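Local structure of enoyl-CoA hydratase/isomerase family protein (Pseudomonas syringae pv. tomato, 3OT6) at residues S9-D13 against Q43-A49; I29-I35 against L79-G83; I50-Q56 against P96-P102. The protein is a crotonase-fold member of the enoyl-CoA hydratase/isomerase family that probably acts on acyl-CoA thioesters. All coordinates share one frame; numbering follows the deposited sequence.

Interaction 1 of 3, residues S9-D13 against Q43-A49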
ATOM      1  N   SER A   9       0.053  10.453  10.671  1.00 28.41           N
ATOM      2  CA  SER A   9      -0.359  11.866  10.797  1.00 29.19           C
ATOM      3  C   SER A   9      -1.239  12.298   9.596  1.00 30.19           C
ATOM      4  O   SER A   9      -1.055  11.813   8.459  1.00 31.66           O
ATOM      5  CB  SER A   9       0.841  12.775  10.909  1.00 28.06           C
ATOM      6  OG  SER A   9       1.524  12.726   9.666  1.00 30.16           O
ATOM      7  N   TYR A  10      -2.207  13.182   9.825  1.00 30.22           N
ATOM      8  CA  TYR A  10      -3.029  13.661   8.725  1.00 30.52           C
ATOM      9  C   TYR A  10      -2.809  15.145   8.485  1.00 31.00           C
ATOM     10  O   TYR A  10      -3.087  15.966   9.316  1.00 29.76           O
ATOM     11  CB  TYR A  10      -4.486  13.389   9.051  1.00 30.77           C
ATOM     12  CG  TYR A  10      -5.481  13.773   7.983  1.00 32.13           C
ATOM     13  CD1 TYR A  10      -5.929  12.834   7.050  1.00 33.55           C
ATOM     14  CD2 TYR A  10      -6.022  15.065   7.930  1.00 34.56           C
ATOM     15  CE1 TYR A  10      -6.851  13.179   6.067  1.00 36.52           C
ATOM     16  CE2 TYR A  10      -6.948  15.412   6.949  1.00 36.36           C
ATOM     17  CZ  TYR A  10      -7.345  14.467   6.023  1.00 37.28           C
ATOM     18  OH  TYR A  10      -8.255  14.790   5.067  1.00 40.15           O
ATOM     19  N   HIS A  11      -2.370  15.528   7.322  1.00 32.92           N
ATOM     20  CA  HIS A  11      -2.384  16.955   7.073  1.00 35.36           C
ATOM     21  C   HIS A  11      -3.062  17.292   5.741  1.00 33.65           C
ATOM     22  O   HIS A  11      -2.694  16.762   4.739  1.00 33.34           O
ATOM     23  CB  HIS A  11      -0.966  17.555   7.245  1.00 36.87           C
ATOM     24  CG  HIS A  11      -0.593  18.548   6.178  1.00 46.88           C
ATOM     25  ND1 HIS A  11      -0.701  19.920   6.356  1.00 52.96           N
ATOM     26  CD2 HIS A  11      -0.119  18.366   4.907  1.00 53.93           C
ATOM     27  CE1 HIS A  11      -0.312  20.532   5.240  1.00 58.77           C
ATOM     28  NE2 HIS A  11       0.047  19.613   4.348  1.00 56.90           N
ATOM     29  N   LEU A  12      -4.042  18.199   5.748  1.00 33.50           N
ATOM     30  CA  LEU A  12      -4.729  18.657   4.505  1.00 32.19           C
ATOM     31  C   LEU A  12      -4.207  20.036   3.992  1.00 33.07           C
ATOM     32  O   LEU A  12      -4.116  21.009   4.730  1.00 34.06           O
ATOM     33  CB  LEU A  12      -6.236  18.650   4.735  1.00 30.17           C
ATOM     34  CG  LEU A  12      -7.167  19.286   3.699  1.00 28.54           C
ATOM     35  CD1 LEU A  12      -7.203  18.477   2.442  1.00 22.09           C
ATOM     36  CD2 LEU A  12      -8.596  19.523   4.298  1.00 21.82           C
ATOM     37  N   ASP A  13      -3.800  20.113   2.745  1.00 33.60           N
ATOM     38  CA  ASP A  13      -3.327  21.337   2.223  1.00 34.99           C
ATOM     39  C   ASP A  13      -3.718  21.349   0.779  1.00 34.59           C
ATOM     40  O   ASP A  13      -3.333  20.454   0.054  1.00 34.52           O
ATOM     41  CB  ASP A  13      -1.812  21.463   2.331  1.00 36.56           C
ATOM     42  CG  ASP A  13      -1.343  22.944   2.162  1.00 45.81           C
ATOM     43  OD1 ASP A  13      -1.559  23.764   3.126  1.00 54.18           O
ATOM     44  OD2 ASP A  13      -0.806  23.311   1.069  1.00 49.66           O
ATOM     45  N   GLN A  43     -11.230  10.639   7.361  1.00 24.09           N
ATOM     46  CA  GLN A  43     -11.113  12.056   7.403  1.00 24.45           C
ATOM     47  C   GLN A  43     -10.923  12.519   5.977  1.00 26.12           C
ATOM     48  O   GLN A  43     -11.564  13.492   5.556  1.00 26.84           O
ATOM     49  CB  GLN A  43      -9.927  12.459   8.284  1.00 23.89           C
ATOM     50  CG  GLN A  43      -9.782  13.978   8.427  1.00 26.63           C
ATOM     51  CD  GLN A  43     -11.073  14.651   8.963  1.00 30.87           C
ATOM     52  OE1 GLN A  43     -11.715  14.163   9.889  1.00 30.35           O
ATOM     53  NE2 GLN A  43     -11.459  15.754   8.338  1.00 32.06           N
ATOM     54  N   ALA A  44     -10.071  11.802   5.214  1.00 26.41           N
ATOM     55  CA  ALA A  44      -9.781  12.123   3.809  1.00 25.73           C
ATOM     56  C   ALA A  44     -11.037  12.043   2.957  1.00 26.30           C
ATOM     57  O   ALA A  44     -11.167  12.800   2.022  1.00 27.08           O
ATOM     58  CB  ALA A  44      -8.676  11.210   3.243  1.00 24.13           C
ATOM     59  N   GLU A  45     -11.962  11.144   3.280  1.00 27.78           N
ATOM     60  CA  GLU A  45     -13.193  11.030   2.526  1.00 30.00           C
ATOM     61  C   GLU A  45     -13.996  12.266   2.826  1.00 30.88           C
ATOM     62  O   GLU A  45     -14.607  12.846   1.946  1.00 30.48           O
ATOM     63  CB  GLU A  45     -14.042   9.826   2.948  1.00 29.88           C
ATOM     64  CG  GLU A  45     -13.525   8.482   2.525  1.00 34.10           C
ATOM     65  CD  GLU A  45     -14.533   7.336   2.740  1.00 38.34           C
ATOM     66  OE1 GLU A  45     -15.685   7.460   2.290  1.00 42.12           O
ATOM     67  OE2 GLU A  45     -14.162   6.296   3.322  1.00 40.10           O
ATOM     68  N   LYS A  46     -14.013  12.647   4.100  1.00 32.25           N
ATOM     69  CA  LYS A  46     -14.844  13.742   4.515  1.00 33.27           C
ATOM     70  C   LYS A  46     -14.317  15.080   3.892  1.00 32.02           C
ATOM     71  O   LYS A  46     -15.140  15.926   3.474  1.00 32.53           O
ATOM     72  CB  LYS A  46     -15.098  13.693   6.033  1.00 34.49           C
ATOM     73  CG  LYS A  46     -15.550  15.023   6.685  1.00 41.39           C
ATOM     74  CD  LYS A  46     -15.777  14.839   8.253  1.00 49.47           C
ATOM     75  CE  LYS A  46     -16.142  16.222   8.997  1.00 53.28           C
ATOM     76  NZ  LYS A  46     -15.122  17.374   8.761  1.00 51.59           N
ATOM     77  N   ASP A  47     -13.004  15.206   3.694  1.00 29.21           N
ATOM     78  CA  ASP A  47     -12.424  16.386   3.015  1.00 28.31           C
ATOM     79  C   ASP A  47     -12.339  16.233   1.511  1.00 28.25           C
ATOM     80  O   ASP A  47     -11.764  17.077   0.839  1.00 28.09           O
ATOM     81  CB  ASP A  47     -11.016  16.727   3.519  1.00 27.52           C
ATOM     82  CG  ASP A  47     -10.992  17.050   4.996  1.00 29.72           C
ATOM     83  OD1 ASP A  47     -11.996  17.592   5.521  1.00 28.66           O
ATOM     84  OD2 ASP A  47      -9.978  16.749   5.657  1.00 31.63           O
ATOM     85  N   ARG A  48     -12.917  15.162   0.974  1.00 27.82           N
ATOM     86  CA  ARG A  48     -12.903  14.901  -0.482  1.00 26.85           C
ATOM     87  C   ARG A  48     -11.546  15.071  -1.113  1.00 25.69           C
ATOM     88  O   ARG A  48     -11.460  15.543  -2.249  1.00 25.80           O
ATOM     89  CB  ARG A  48     -13.901  15.758  -1.245  1.00 26.95           C
ATOM     90  CG  ARG A  48     -15.214  15.981  -0.512  1.00 29.52           C
ATOM     91  CD  ARG A  48     -16.174  16.678  -1.477  1.00 32.65           C
ATOM     92  NE  ARG A  48     -17.161  15.696  -1.874  1.00 38.44           N
ATOM     93  CZ  ARG A  48     -17.311  15.215  -3.100  1.00 38.27           C
ATOM     94  NH1 ARG A  48     -16.590  15.648  -4.137  1.00 32.12           N
ATOM     95  NH2 ARG A  48     -18.216  14.271  -3.261  1.00 41.96           N
ATOM     96  N   ALA A  49     -10.497  14.631  -0.423  1.00 24.33           N
ATOM     97  CA  ALA A  49      -9.164  15.020  -0.843  1.00 24.03           C
ATOM     98  C   ALA A  49      -8.471  13.971  -1.740  1.00 23.40           C
ATOM     99  O   ALA A  49      -8.691  12.767  -1.572  1.00 23.79           O
ATOM    100  CB  ALA A  49      -8.303  15.327   0.417  1.00 23.59           C
TER
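Tyr10 turns CG away from its own N (chi1 -177°) and so points its ring off the strand at the end of helix 31-46. Gln43 has its first torsion set the same way, which lays CG over one face of that ring, and the bend at chi2 (56°) then turns its amide toward Asp47 OD2. The CH-pi contact puts Gln43 CG 3.6 Å from the ring centroid of Tyr10, offset toward the rim on the side of CE2 and CZ. From there the amide of Gln43 stands nearly upright to the ring. Four residues on, where the helix gives out, Asp47 comes from the opposite direction, and Tyr10 OH donates to Asp47 OD2 at 2.7 Å, meeting the oxygen on its anti side. Gln43 NE2 donates to Asp47 OD2 as well, over 3.2 Å from above the carboxylate plane, so one oxygen is gripped twice and the side chain that covers the phenol also helps to fix its acceptor. Ala44 CB lies in plane at the ring edge, 3.9 Å from Tyr10 CE1.

The helix ends here in a Schellman motif: Arg48, at positive phi, is the C-prime residue, and Ala49 N reaches back to Ala44 O at 3.1 Å. Strand 8-13 is the outermost strand of the six-stranded sheet, paired antiparallel with strand 16-21, whose Ala17 and Leu19 also touch Tyr10. Two residues along the strand, Leu12 splits its branches. Leu12 CD2 lies 3.4 Å from Asp47 OD2, while Leu12 CD1 meets Ala49 CB at 3.9 Å, just where the chain turns into strand 50-54.

Interaction 2 of 3, residues I29-I35 against L79-G83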
ATOM      1  N   ILE A  29       3.515  -2.514  10.049  1.00 25.34           N
ATOM      2  CA  ILE A  29       2.096  -2.405   9.987  1.00 24.47           C
ATOM      3  C   ILE A  29       1.586  -3.210  11.175  1.00 25.28           C
ATOM      4  O   ILE A  29       1.588  -4.439  11.165  1.00 26.43           O
ATOM      5  CB  ILE A  29       1.546  -2.937   8.631  1.00 23.75           C
ATOM      6  CG1 ILE A  29       2.289  -2.314   7.443  1.00 24.39           C
ATOM      7  CG2 ILE A  29       0.033  -2.710   8.498  1.00 22.88           C
ATOM      8  CD1 ILE A  29       2.324  -0.750   7.408  1.00 26.51           C
ATOM      9  N   SER A  30       1.176  -2.502  12.217  1.00 26.03           N
ATOM     10  CA  SER A  30       0.656  -3.123  13.435  1.00 26.59           C
ATOM     11  C   SER A  30      -0.853  -2.976  13.420  1.00 26.61           C
ATOM     12  O   SER A  30      -1.384  -2.323  12.521  1.00 26.27           O
ATOM     13  CB  SER A  30       1.220  -2.409  14.648  1.00 26.21           C
ATOM     14  OG  SER A  30       0.846  -1.028  14.638  1.00 29.29           O
ATOM     15  N   PRO A  31      -1.562  -3.616  14.390  1.00 26.98           N
ATOM     16  CA  PRO A  31      -3.028  -3.334  14.526  1.00 25.99           C
ATOM     17  C   PRO A  31      -3.389  -1.844  14.716  1.00 25.64           C
ATOM     18  O   PRO A  31      -4.341  -1.356  14.103  1.00 26.01           O
ATOM     19  CB  PRO A  31      -3.433  -4.177  15.719  1.00 25.10           C
ATOM     20  CG  PRO A  31      -2.491  -5.411  15.613  1.00 25.67           C
ATOM     21  CD  PRO A  31      -1.163  -4.830  15.152  1.00 25.71           C
ATOM     22  N   ASP A  32      -2.612  -1.132  15.509  1.00 25.93           N
ATOM     23  CA  ASP A  32      -2.806   0.305  15.731  1.00 26.38           C
ATOM     24  C   ASP A  32      -2.590   1.088  14.445  1.00 25.60           C
ATOM     25  O   ASP A  32      -3.369   1.972  14.126  1.00 25.88           O
ATOM     26  CB  ASP A  32      -1.789   0.801  16.764  1.00 26.74           C
ATOM     27  CG  ASP A  32      -2.104   0.338  18.203  1.00 30.33           C
ATOM     28  OD1 ASP A  32      -3.159  -0.286  18.474  1.00 25.34           O
ATOM     29  OD2 ASP A  32      -1.227   0.607  19.081  1.00 37.53           O
ATOM     30  N   VAL A  33      -1.550   0.735  13.678  1.00 24.62           N
ATOM     31  CA  VAL A  33      -1.314   1.384  12.392  1.00 22.93           C
ATOM     32  C   VAL A  33      -2.523   1.303  11.494  1.00 22.84           C
ATOM     33  O   VAL A  33      -2.888   2.293  10.904  1.00 23.87           O
ATOM     34  CB  VAL A  33      -0.048   0.896  11.703  1.00 22.86           C
ATOM     35  CG1 VAL A  33       0.005   1.366  10.281  1.00 21.09           C
ATOM     36  CG2 VAL A  33       1.188   1.431  12.455  1.00 22.39           C
ATOM     37  N   ILE A  34      -3.205   0.173  11.459  1.00 21.98           N
ATOM     38  CA  ILE A  34      -4.335   0.014  10.556  1.00 22.78           C
ATOM     39  C   ILE A  34      -5.543   0.844  11.010  1.00 24.26           C
ATOM     40  O   ILE A  34      -6.257   1.420  10.191  1.00 23.38           O
ATOM     41  CB  ILE A  34      -4.694  -1.481  10.386  1.00 22.36           C
ATOM     42  CG1 ILE A  34      -3.508  -2.195   9.712  1.00 21.76           C
ATOM     43  CG2 ILE A  34      -5.990  -1.644   9.593  1.00 18.41           C
ATOM     44  CD1 ILE A  34      -3.589  -3.667   9.783  1.00 22.21           C
ATOM     45  N   ILE A  35      -5.761   0.872  12.328  1.00 25.56           N
ATOM     46  CA  ILE A  35      -6.771   1.689  12.927  1.00 26.38           C
ATOM     47  C   ILE A  35      -6.472   3.182  12.622  1.00 27.29           C
ATOM     48  O   ILE A  35      -7.354   3.946  12.191  1.00 27.90           O
ATOM     49  CB  ILE A  35      -6.834   1.456  14.413  1.00 26.57           C
ATOM     50  CG1 ILE A  35      -7.411   0.051  14.695  1.00 25.86           C
ATOM     51  CG2 ILE A  35      -7.765   2.496  15.012  1.00 26.13           C
ATOM     52  CD1 ILE A  35      -7.327  -0.366  16.125  1.00 22.14           C
ATOM     53  N   LEU A  79      -4.655  -9.711  12.217  1.00 26.63           N
ATOM     54  CA  LEU A  79      -3.810  -8.692  11.664  1.00 25.63           C
ATOM     55  C   LEU A  79      -3.849  -8.734  10.116  1.00 25.76           C
ATOM     56  O   LEU A  79      -3.993  -7.689   9.466  1.00 25.20           O
ATOM     57  CB  LEU A  79      -2.363  -8.746  12.209  1.00 24.67           C
ATOM     58  CG  LEU A  79      -1.337  -7.721  11.653  1.00 23.98           C
ATOM     59  CD1 LEU A  79      -1.733  -6.266  11.889  1.00 22.09           C
ATOM     60  CD2 LEU A  79       0.089  -7.909  12.200  1.00 23.71           C
ATOM     61  N   VAL A  80      -3.736  -9.923   9.529  1.00 24.73           N
ATOM     62  CA  VAL A  80      -3.661  -9.970   8.087  1.00 22.81           C
ATOM     63  C   VAL A  80      -5.018  -9.660   7.537  1.00 24.04           C
ATOM     64  O   VAL A  80      -5.116  -8.998   6.497  1.00 24.94           O
ATOM     65  CB  VAL A  80      -3.148 -11.334   7.587  1.00 23.10           C
ATOM     66  CG1 VAL A  80      -3.527 -11.589   6.033  1.00 19.13           C
ATOM     67  CG2 VAL A  80      -1.692 -11.460   7.960  1.00 14.59           C
ATOM     68  N   ALA A  81      -6.078 -10.110   8.202  1.00 24.79           N
ATOM     69  CA  ALA A  81      -7.451  -9.758   7.719  1.00 25.00           C
ATOM     70  C   ALA A  81      -7.686  -8.232   7.698  1.00 25.48           C
ATOM     71  O   ALA A  81      -8.307  -7.678   6.734  1.00 26.74           O
ATOM     72  CB  ALA A  81      -8.564 -10.490   8.512  1.00 23.95           C
ATOM     73  N   GLN A  82      -7.148  -7.530   8.695  1.00 25.08           N
ATOM     74  CA  GLN A  82      -7.367  -6.083   8.800  1.00 25.25           C
ATOM     75  C   GLN A  82      -6.557  -5.415   7.727  1.00 25.09           C
ATOM     76  O   GLN A  82      -6.977  -4.457   7.102  1.00 26.26           O
ATOM     77  CB  GLN A  82      -6.872  -5.553  10.122  1.00 25.30           C
ATOM     78  CG  GLN A  82      -7.626  -5.785  11.391  1.00 30.84           C
ATOM     79  CD  GLN A  82      -6.724  -5.161  12.587  1.00 47.84           C
ATOM     80  OE1 GLN A  82      -5.925  -5.904  13.215  1.00 53.23           O
ATOM     81  NE2 GLN A  82      -6.804  -3.784  12.830  1.00 47.26           N
ATOM     82  N   GLY A  83      -5.342  -5.903   7.522  1.00 24.13           N
ATOM     83  CA  GLY A  83      -4.463  -5.278   6.588  1.00 22.18           C
ATOM     84  C   GLY A  83      -4.946  -5.480   5.148  1.00 22.44           C
ATOM     85  O   GLY A  83      -4.801  -4.553   4.308  1.00 21.06           O
TER
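Leu79 and Pro31 cross at about a right angle, the CD1 branch of the leucine pressing on the proline ring with 3.6 Å between Leu79 CD1 and Pro31 CD. The leucine reaches this far because its CG is anti to the backbone N (chi1 178°), which swings the branched end over to the first turn of helix 31-46. Leu79 CD1 also meets Ile34 CD1 at 3.8 Å.

Ile34 answers from the other helix. Its CG1 lies beside the backbone N and its chain runs out extended, so that Ile34 CD1 rests against the Gly83 backbone, 3.6 Å from Gly83 N, and 3.8 Å from Gln82 CB. Gln82 crosses Ile34 obliquely, its chain extended beyond CG toward Pro31. The axes of 31-35 and 79-83 run 22° apart in direction and approach to 9.9 Å. Helix 31-46 is the helix of a beta-alpha-beta crossover of the crotonase fold, between parallel strands 16-21 and 50-54; helix 73-91 lies on the longer connection from 50-54 to the adjacent parallel strand 97-100, which also passes through strand 58-59 and helix 66-71.

Ser30 is the N-cap of its helix, and Ser30 OG takes the N-H of Val33 N over 3.1 Å, a fairly straight bond that secures the first turn on which Pro31 and Ile34 ride. Val68 of helix 66-71 touches both Pro31 and Leu79, while Ile29 is bonded through its backbone to Gly63 and Asp65.

Interaction 3 of 3, residues I50-Q56 against P96-P102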
ATOM      1  N   ILE A  50      -7.632  14.421  -2.660  1.00 21.67           N
ATOM      2  CA  ILE A  50      -6.638  13.554  -3.194  1.00 22.97           C
ATOM      3  C   ILE A  50      -5.681  13.078  -2.057  1.00 23.92           C
ATOM      4  O   ILE A  50      -5.201  13.902  -1.252  1.00 24.82           O
ATOM      5  CB  ILE A  50      -5.893  14.233  -4.331  1.00 22.90           C
ATOM      6  CG1 ILE A  50      -6.876  14.394  -5.494  1.00 22.40           C
ATOM      7  CG2 ILE A  50      -4.734  13.314  -4.803  1.00 20.62           C
ATOM      8  CD1 ILE A  50      -6.436  15.381  -6.558  1.00 25.44           C
ATOM      9  N   VAL A  51      -5.466  11.761  -1.934  1.00 23.06           N
ATOM     10  CA  VAL A  51      -4.693  11.230  -0.786  1.00 20.93           C
ATOM     11  C   VAL A  51      -3.303  10.916  -1.270  1.00 21.40           C
ATOM     12  O   VAL A  51      -3.131  10.417  -2.389  1.00 20.30           O
ATOM     13  CB  VAL A  51      -5.300   9.929  -0.200  1.00 21.85           C
ATOM     14  CG1 VAL A  51      -4.310   9.278   0.777  1.00 18.62           C
ATOM     15  CG2 VAL A  51      -6.695  10.197   0.526  1.00 18.41           C
ATOM     16  N   ILE A  52      -2.305  11.316  -0.475  1.00 21.51           N
ATOM     17  CA  ILE A  52      -0.877  10.909  -0.643  1.00 21.10           C
ATOM     18  C   ILE A  52      -0.448  10.110   0.618  1.00 20.66           C
ATOM     19  O   ILE A  52      -0.396  10.678   1.692  1.00 20.41           O
ATOM     20  CB  ILE A  52       0.066  12.090  -0.737  1.00 20.12           C
ATOM     21  CG1 ILE A  52      -0.152  12.874  -1.998  1.00 18.98           C
ATOM     22  CG2 ILE A  52       1.515  11.589  -0.861  1.00 22.94           C
ATOM     23  CD1 ILE A  52       0.903  14.066  -2.156  1.00 14.89           C
ATOM     24  N   VAL A  53      -0.163   8.819   0.492  1.00 20.60           N
ATOM     25  CA  VAL A  53       0.324   8.022   1.603  1.00 19.59           C
ATOM     26  C   VAL A  53       1.844   7.988   1.440  1.00 21.29           C
ATOM     27  O   VAL A  53       2.346   7.749   0.344  1.00 21.04           O
ATOM     28  CB  VAL A  53      -0.238   6.553   1.574  1.00 20.03           C
ATOM     29  CG1 VAL A  53       0.339   5.707   2.722  1.00 18.97           C
ATOM     30  CG2 VAL A  53      -1.749   6.519   1.679  1.00 16.65           C
ATOM     31  N   THR A  54       2.579   8.249   2.518  1.00 22.20           N
ATOM     32  CA  THR A  54       4.045   8.227   2.496  1.00 22.83           C
ATOM     33  C   THR A  54       4.578   7.707   3.842  1.00 22.92           C
ATOM     34  O   THR A  54       3.816   7.494   4.781  1.00 23.58           O
ATOM     35  CB  THR A  54       4.650   9.663   2.115  1.00 24.00           C
ATOM     36  OG1 THR A  54       6.024   9.508   1.694  1.00 27.04           O
ATOM     37  CG2 THR A  54       4.592  10.671   3.293  1.00 20.24           C
ATOM     38  N   GLY A  55       5.871   7.482   3.949  1.00 23.65           N
ATOM     39  CA  GLY A  55       6.428   6.967   5.186  1.00 25.76           C
ATOM     40  C   GLY A  55       7.453   7.918   5.796  1.00 27.90           C
ATOM     41  O   GLY A  55       7.248   9.130   5.817  1.00 28.53           O
ATOM     42  N   GLN A  56       8.560   7.373   6.290  1.00 29.19           N
ATOM     43  CA  GLN A  56       9.649   8.177   6.827  1.00 31.45           C
ATOM     44  C   GLN A  56      10.810   8.174   5.842  1.00 31.89           C
ATOM     45  O   GLN A  56      10.831   7.387   4.880  1.00 32.66           O
ATOM     46  CB  GLN A  56      10.059   7.629   8.207  1.00 32.49           C
ATOM     47  CG  GLN A  56       9.009   7.929   9.309  1.00 35.46           C
ATOM     48  CD  GLN A  56       8.662   9.421   9.350  1.00 42.53           C
ATOM     49  OE1 GLN A  56       9.544  10.270   9.520  1.00 46.49           O
ATOM     50  NE2 GLN A  56       7.389   9.747   9.155  1.00 45.72           N
ATOM     51  N   PRO A  96      -8.613   9.669  -5.553  1.00 21.99           N
ATOM     52  CA  PRO A  96      -7.378   9.053  -5.948  1.00 22.06           C
ATOM     53  C   PRO A  96      -6.427   8.872  -4.758  1.00 22.94           C
ATOM     54  O   PRO A  96      -6.311   9.774  -3.929  1.00 25.45           O
ATOM     55  CB  PRO A  96      -6.815  10.063  -6.975  1.00 20.93           C
ATOM     56  CG  PRO A  96      -8.091  10.691  -7.609  1.00 20.56           C
ATOM     57  CD  PRO A  96      -8.889  10.894  -6.344  1.00 22.62           C
ATOM     58  N   ILE A  97      -5.782   7.709  -4.656  1.00 22.93           N
ATOM     59  CA  ILE A  97      -4.706   7.501  -3.706  1.00 22.26           C
ATOM     60  C   ILE A  97      -3.330   7.396  -4.398  1.00 22.17           C
ATOM     61  O   ILE A  97      -3.107   6.545  -5.304  1.00 22.96           O
ATOM     62  CB  ILE A  97      -4.974   6.305  -2.805  1.00 22.59           C
ATOM     63  CG1 ILE A  97      -6.306   6.494  -2.073  1.00 21.51           C
ATOM     64  CG2 ILE A  97      -3.850   6.173  -1.734  1.00 22.17           C
ATOM     65  CD1 ILE A  97      -6.670   5.334  -1.151  1.00 19.65           C
ATOM     66  N   ILE A  98      -2.431   8.305  -3.995  1.00 21.26           N
ATOM     67  CA  ILE A  98      -1.040   8.315  -4.414  1.00 19.91           C
ATOM     68  C   ILE A  98      -0.240   7.706  -3.291  1.00 20.54           C
ATOM     69  O   ILE A  98      -0.455   8.004  -2.097  1.00 20.89           O
ATOM     70  CB  ILE A  98      -0.542   9.739  -4.687  1.00 19.64           C
ATOM     71  CG1 ILE A  98      -1.441  10.431  -5.707  1.00 18.22           C
ATOM     72  CG2 ILE A  98       0.876   9.749  -5.233  1.00 17.52           C
ATOM     73  CD1 ILE A  98      -1.098  11.995  -5.930  1.00 16.55           C
ATOM     74  N   VAL A  99       0.648   6.797  -3.640  1.00 21.17           N
ATOM     75  CA  VAL A  99       1.597   6.308  -2.637  1.00 21.09           C
ATOM     76  C   VAL A  99       2.933   6.840  -3.075  1.00 21.84           C
ATOM     77  O   VAL A  99       3.361   6.632  -4.253  1.00 21.92           O
ATOM     78  CB  VAL A  99       1.612   4.749  -2.490  1.00 20.98           C
ATOM     79  CG1 VAL A  99       2.725   4.308  -1.497  1.00 18.33           C
ATOM     80  CG2 VAL A  99       0.255   4.289  -2.012  1.00 18.23           C
ATOM     81  N   ALA A 100       3.548   7.569  -2.158  1.00 21.64           N
ATOM     82  CA  ALA A 100       4.823   8.219  -2.388  1.00 22.54           C
ATOM     83  C   ALA A 100       5.832   7.469  -1.534  1.00 23.46           C
ATOM     84  O   ALA A 100       5.908   7.696  -0.293  1.00 25.02           O
ATOM     85  CB  ALA A 100       4.752   9.675  -1.962  1.00 22.59           C
ATOM     86  N   CYS A 101       6.625   6.604  -2.156  1.00 22.82           N
ATOM     87  CA  CYS A 101       7.431   5.705  -1.370  1.00 23.82           C
ATOM     88  C   CYS A 101       8.824   6.302  -1.150  1.00 24.43           C
ATOM     89  O   CYS A 101       9.548   6.485  -2.117  1.00 23.45           O
ATOM     90  CB  CYS A 101       7.472   4.323  -2.034  1.00 23.57           C
ATOM     91  SG  CYS A 101       8.821   3.312  -1.456  1.00 23.28           S
ATOM     92  N   PRO A 102       9.192   6.641   0.119  1.00 26.04           N
ATOM     93  CA  PRO A 102      10.481   7.357   0.297  1.00 27.26           C
ATOM     94  C   PRO A 102      11.757   6.477   0.385  1.00 28.21           C
ATOM     95  O   PRO A 102      12.833   6.995   0.649  1.00 30.26           O
ATOM     96  CB  PRO A 102      10.258   8.230   1.556  1.00 25.62           C
ATOM     97  CG  PRO A 102       9.042   7.719   2.227  1.00 26.96           C
ATOM     98  CD  PRO A 102       8.463   6.559   1.399  1.00 26.62           C
TER
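Ile97 sets its CG2 between two valines of the neighbouring strand, Ile97 CG2 lying 4.0 Å from Val51 CG1 and equally 4.0 Å from Val53 CG2. It lies side by side with Val51 and points the same way. On the other face of the sheet Ile52 and Ile98 are likewise laid alongside each other, Ile52 CG1 being 4.1 Å from Ile98 CD1. Ile98 has its CG1 anti to the carbonyl carbon (chi1 -55°), and the end of its chain touches Ile50 CG2 as well as Ile52. Farther along this face Ile52 CG2 packs on Ala100 CB at 3.9 Å. Helix 186-197 covers this side through Ala190, Ala194 and Leu197, whereas Leu113 of helix 108-113 touches Val99 on the other.

These are two adjacent parallel strands in the middle of the six-stranded sheet of the crotonase fold. Val51 and Val53 each donate and accept: Ile98 N reaches Val51 O at 2.7 Å, while Ala100 N meets Val53 O at 2.8 Å. Pro96 O and Ile98 O accept from the valine N-H groups. The intervening Ile50, Ile52 and Thr54 turn their backbone bonds to strand 16-21 and the turn before it.

Beyond the bond from Ala100 N, a side chain joins in. Thr54 holds OG1 anti to its own N (chi1 -162°), and the Thr54 OG1 hydroxyl donates to Ala100 O, 2.7 Å away. Pro102 CG leans on this hydroxyl and on Gln56 O, while Gln56 NE2 bonds to Leu21 O.

Following the chain from the N terminus, interaction 1 closes the first loop, returning the end of helix 31-46 to the edge strand 8-13. Interaction 2 opens inside that loop, at the start of the same helix, and closes only on helix 73-91, so the two cross. Interaction 3 begins as interaction 1 ends, where the chain enters strand 50-54, and closes on strand 97-100 after helix 73-91; it therefore crosses interaction 2 and follows interaction 1 in series. Interactions 1 and 3 touch, Ala44 CB packing on Val51 CG2 at 3.5 Å. Together they join the sheet's edge, its middle and the helices that lead into strands 50-54 and 97-100.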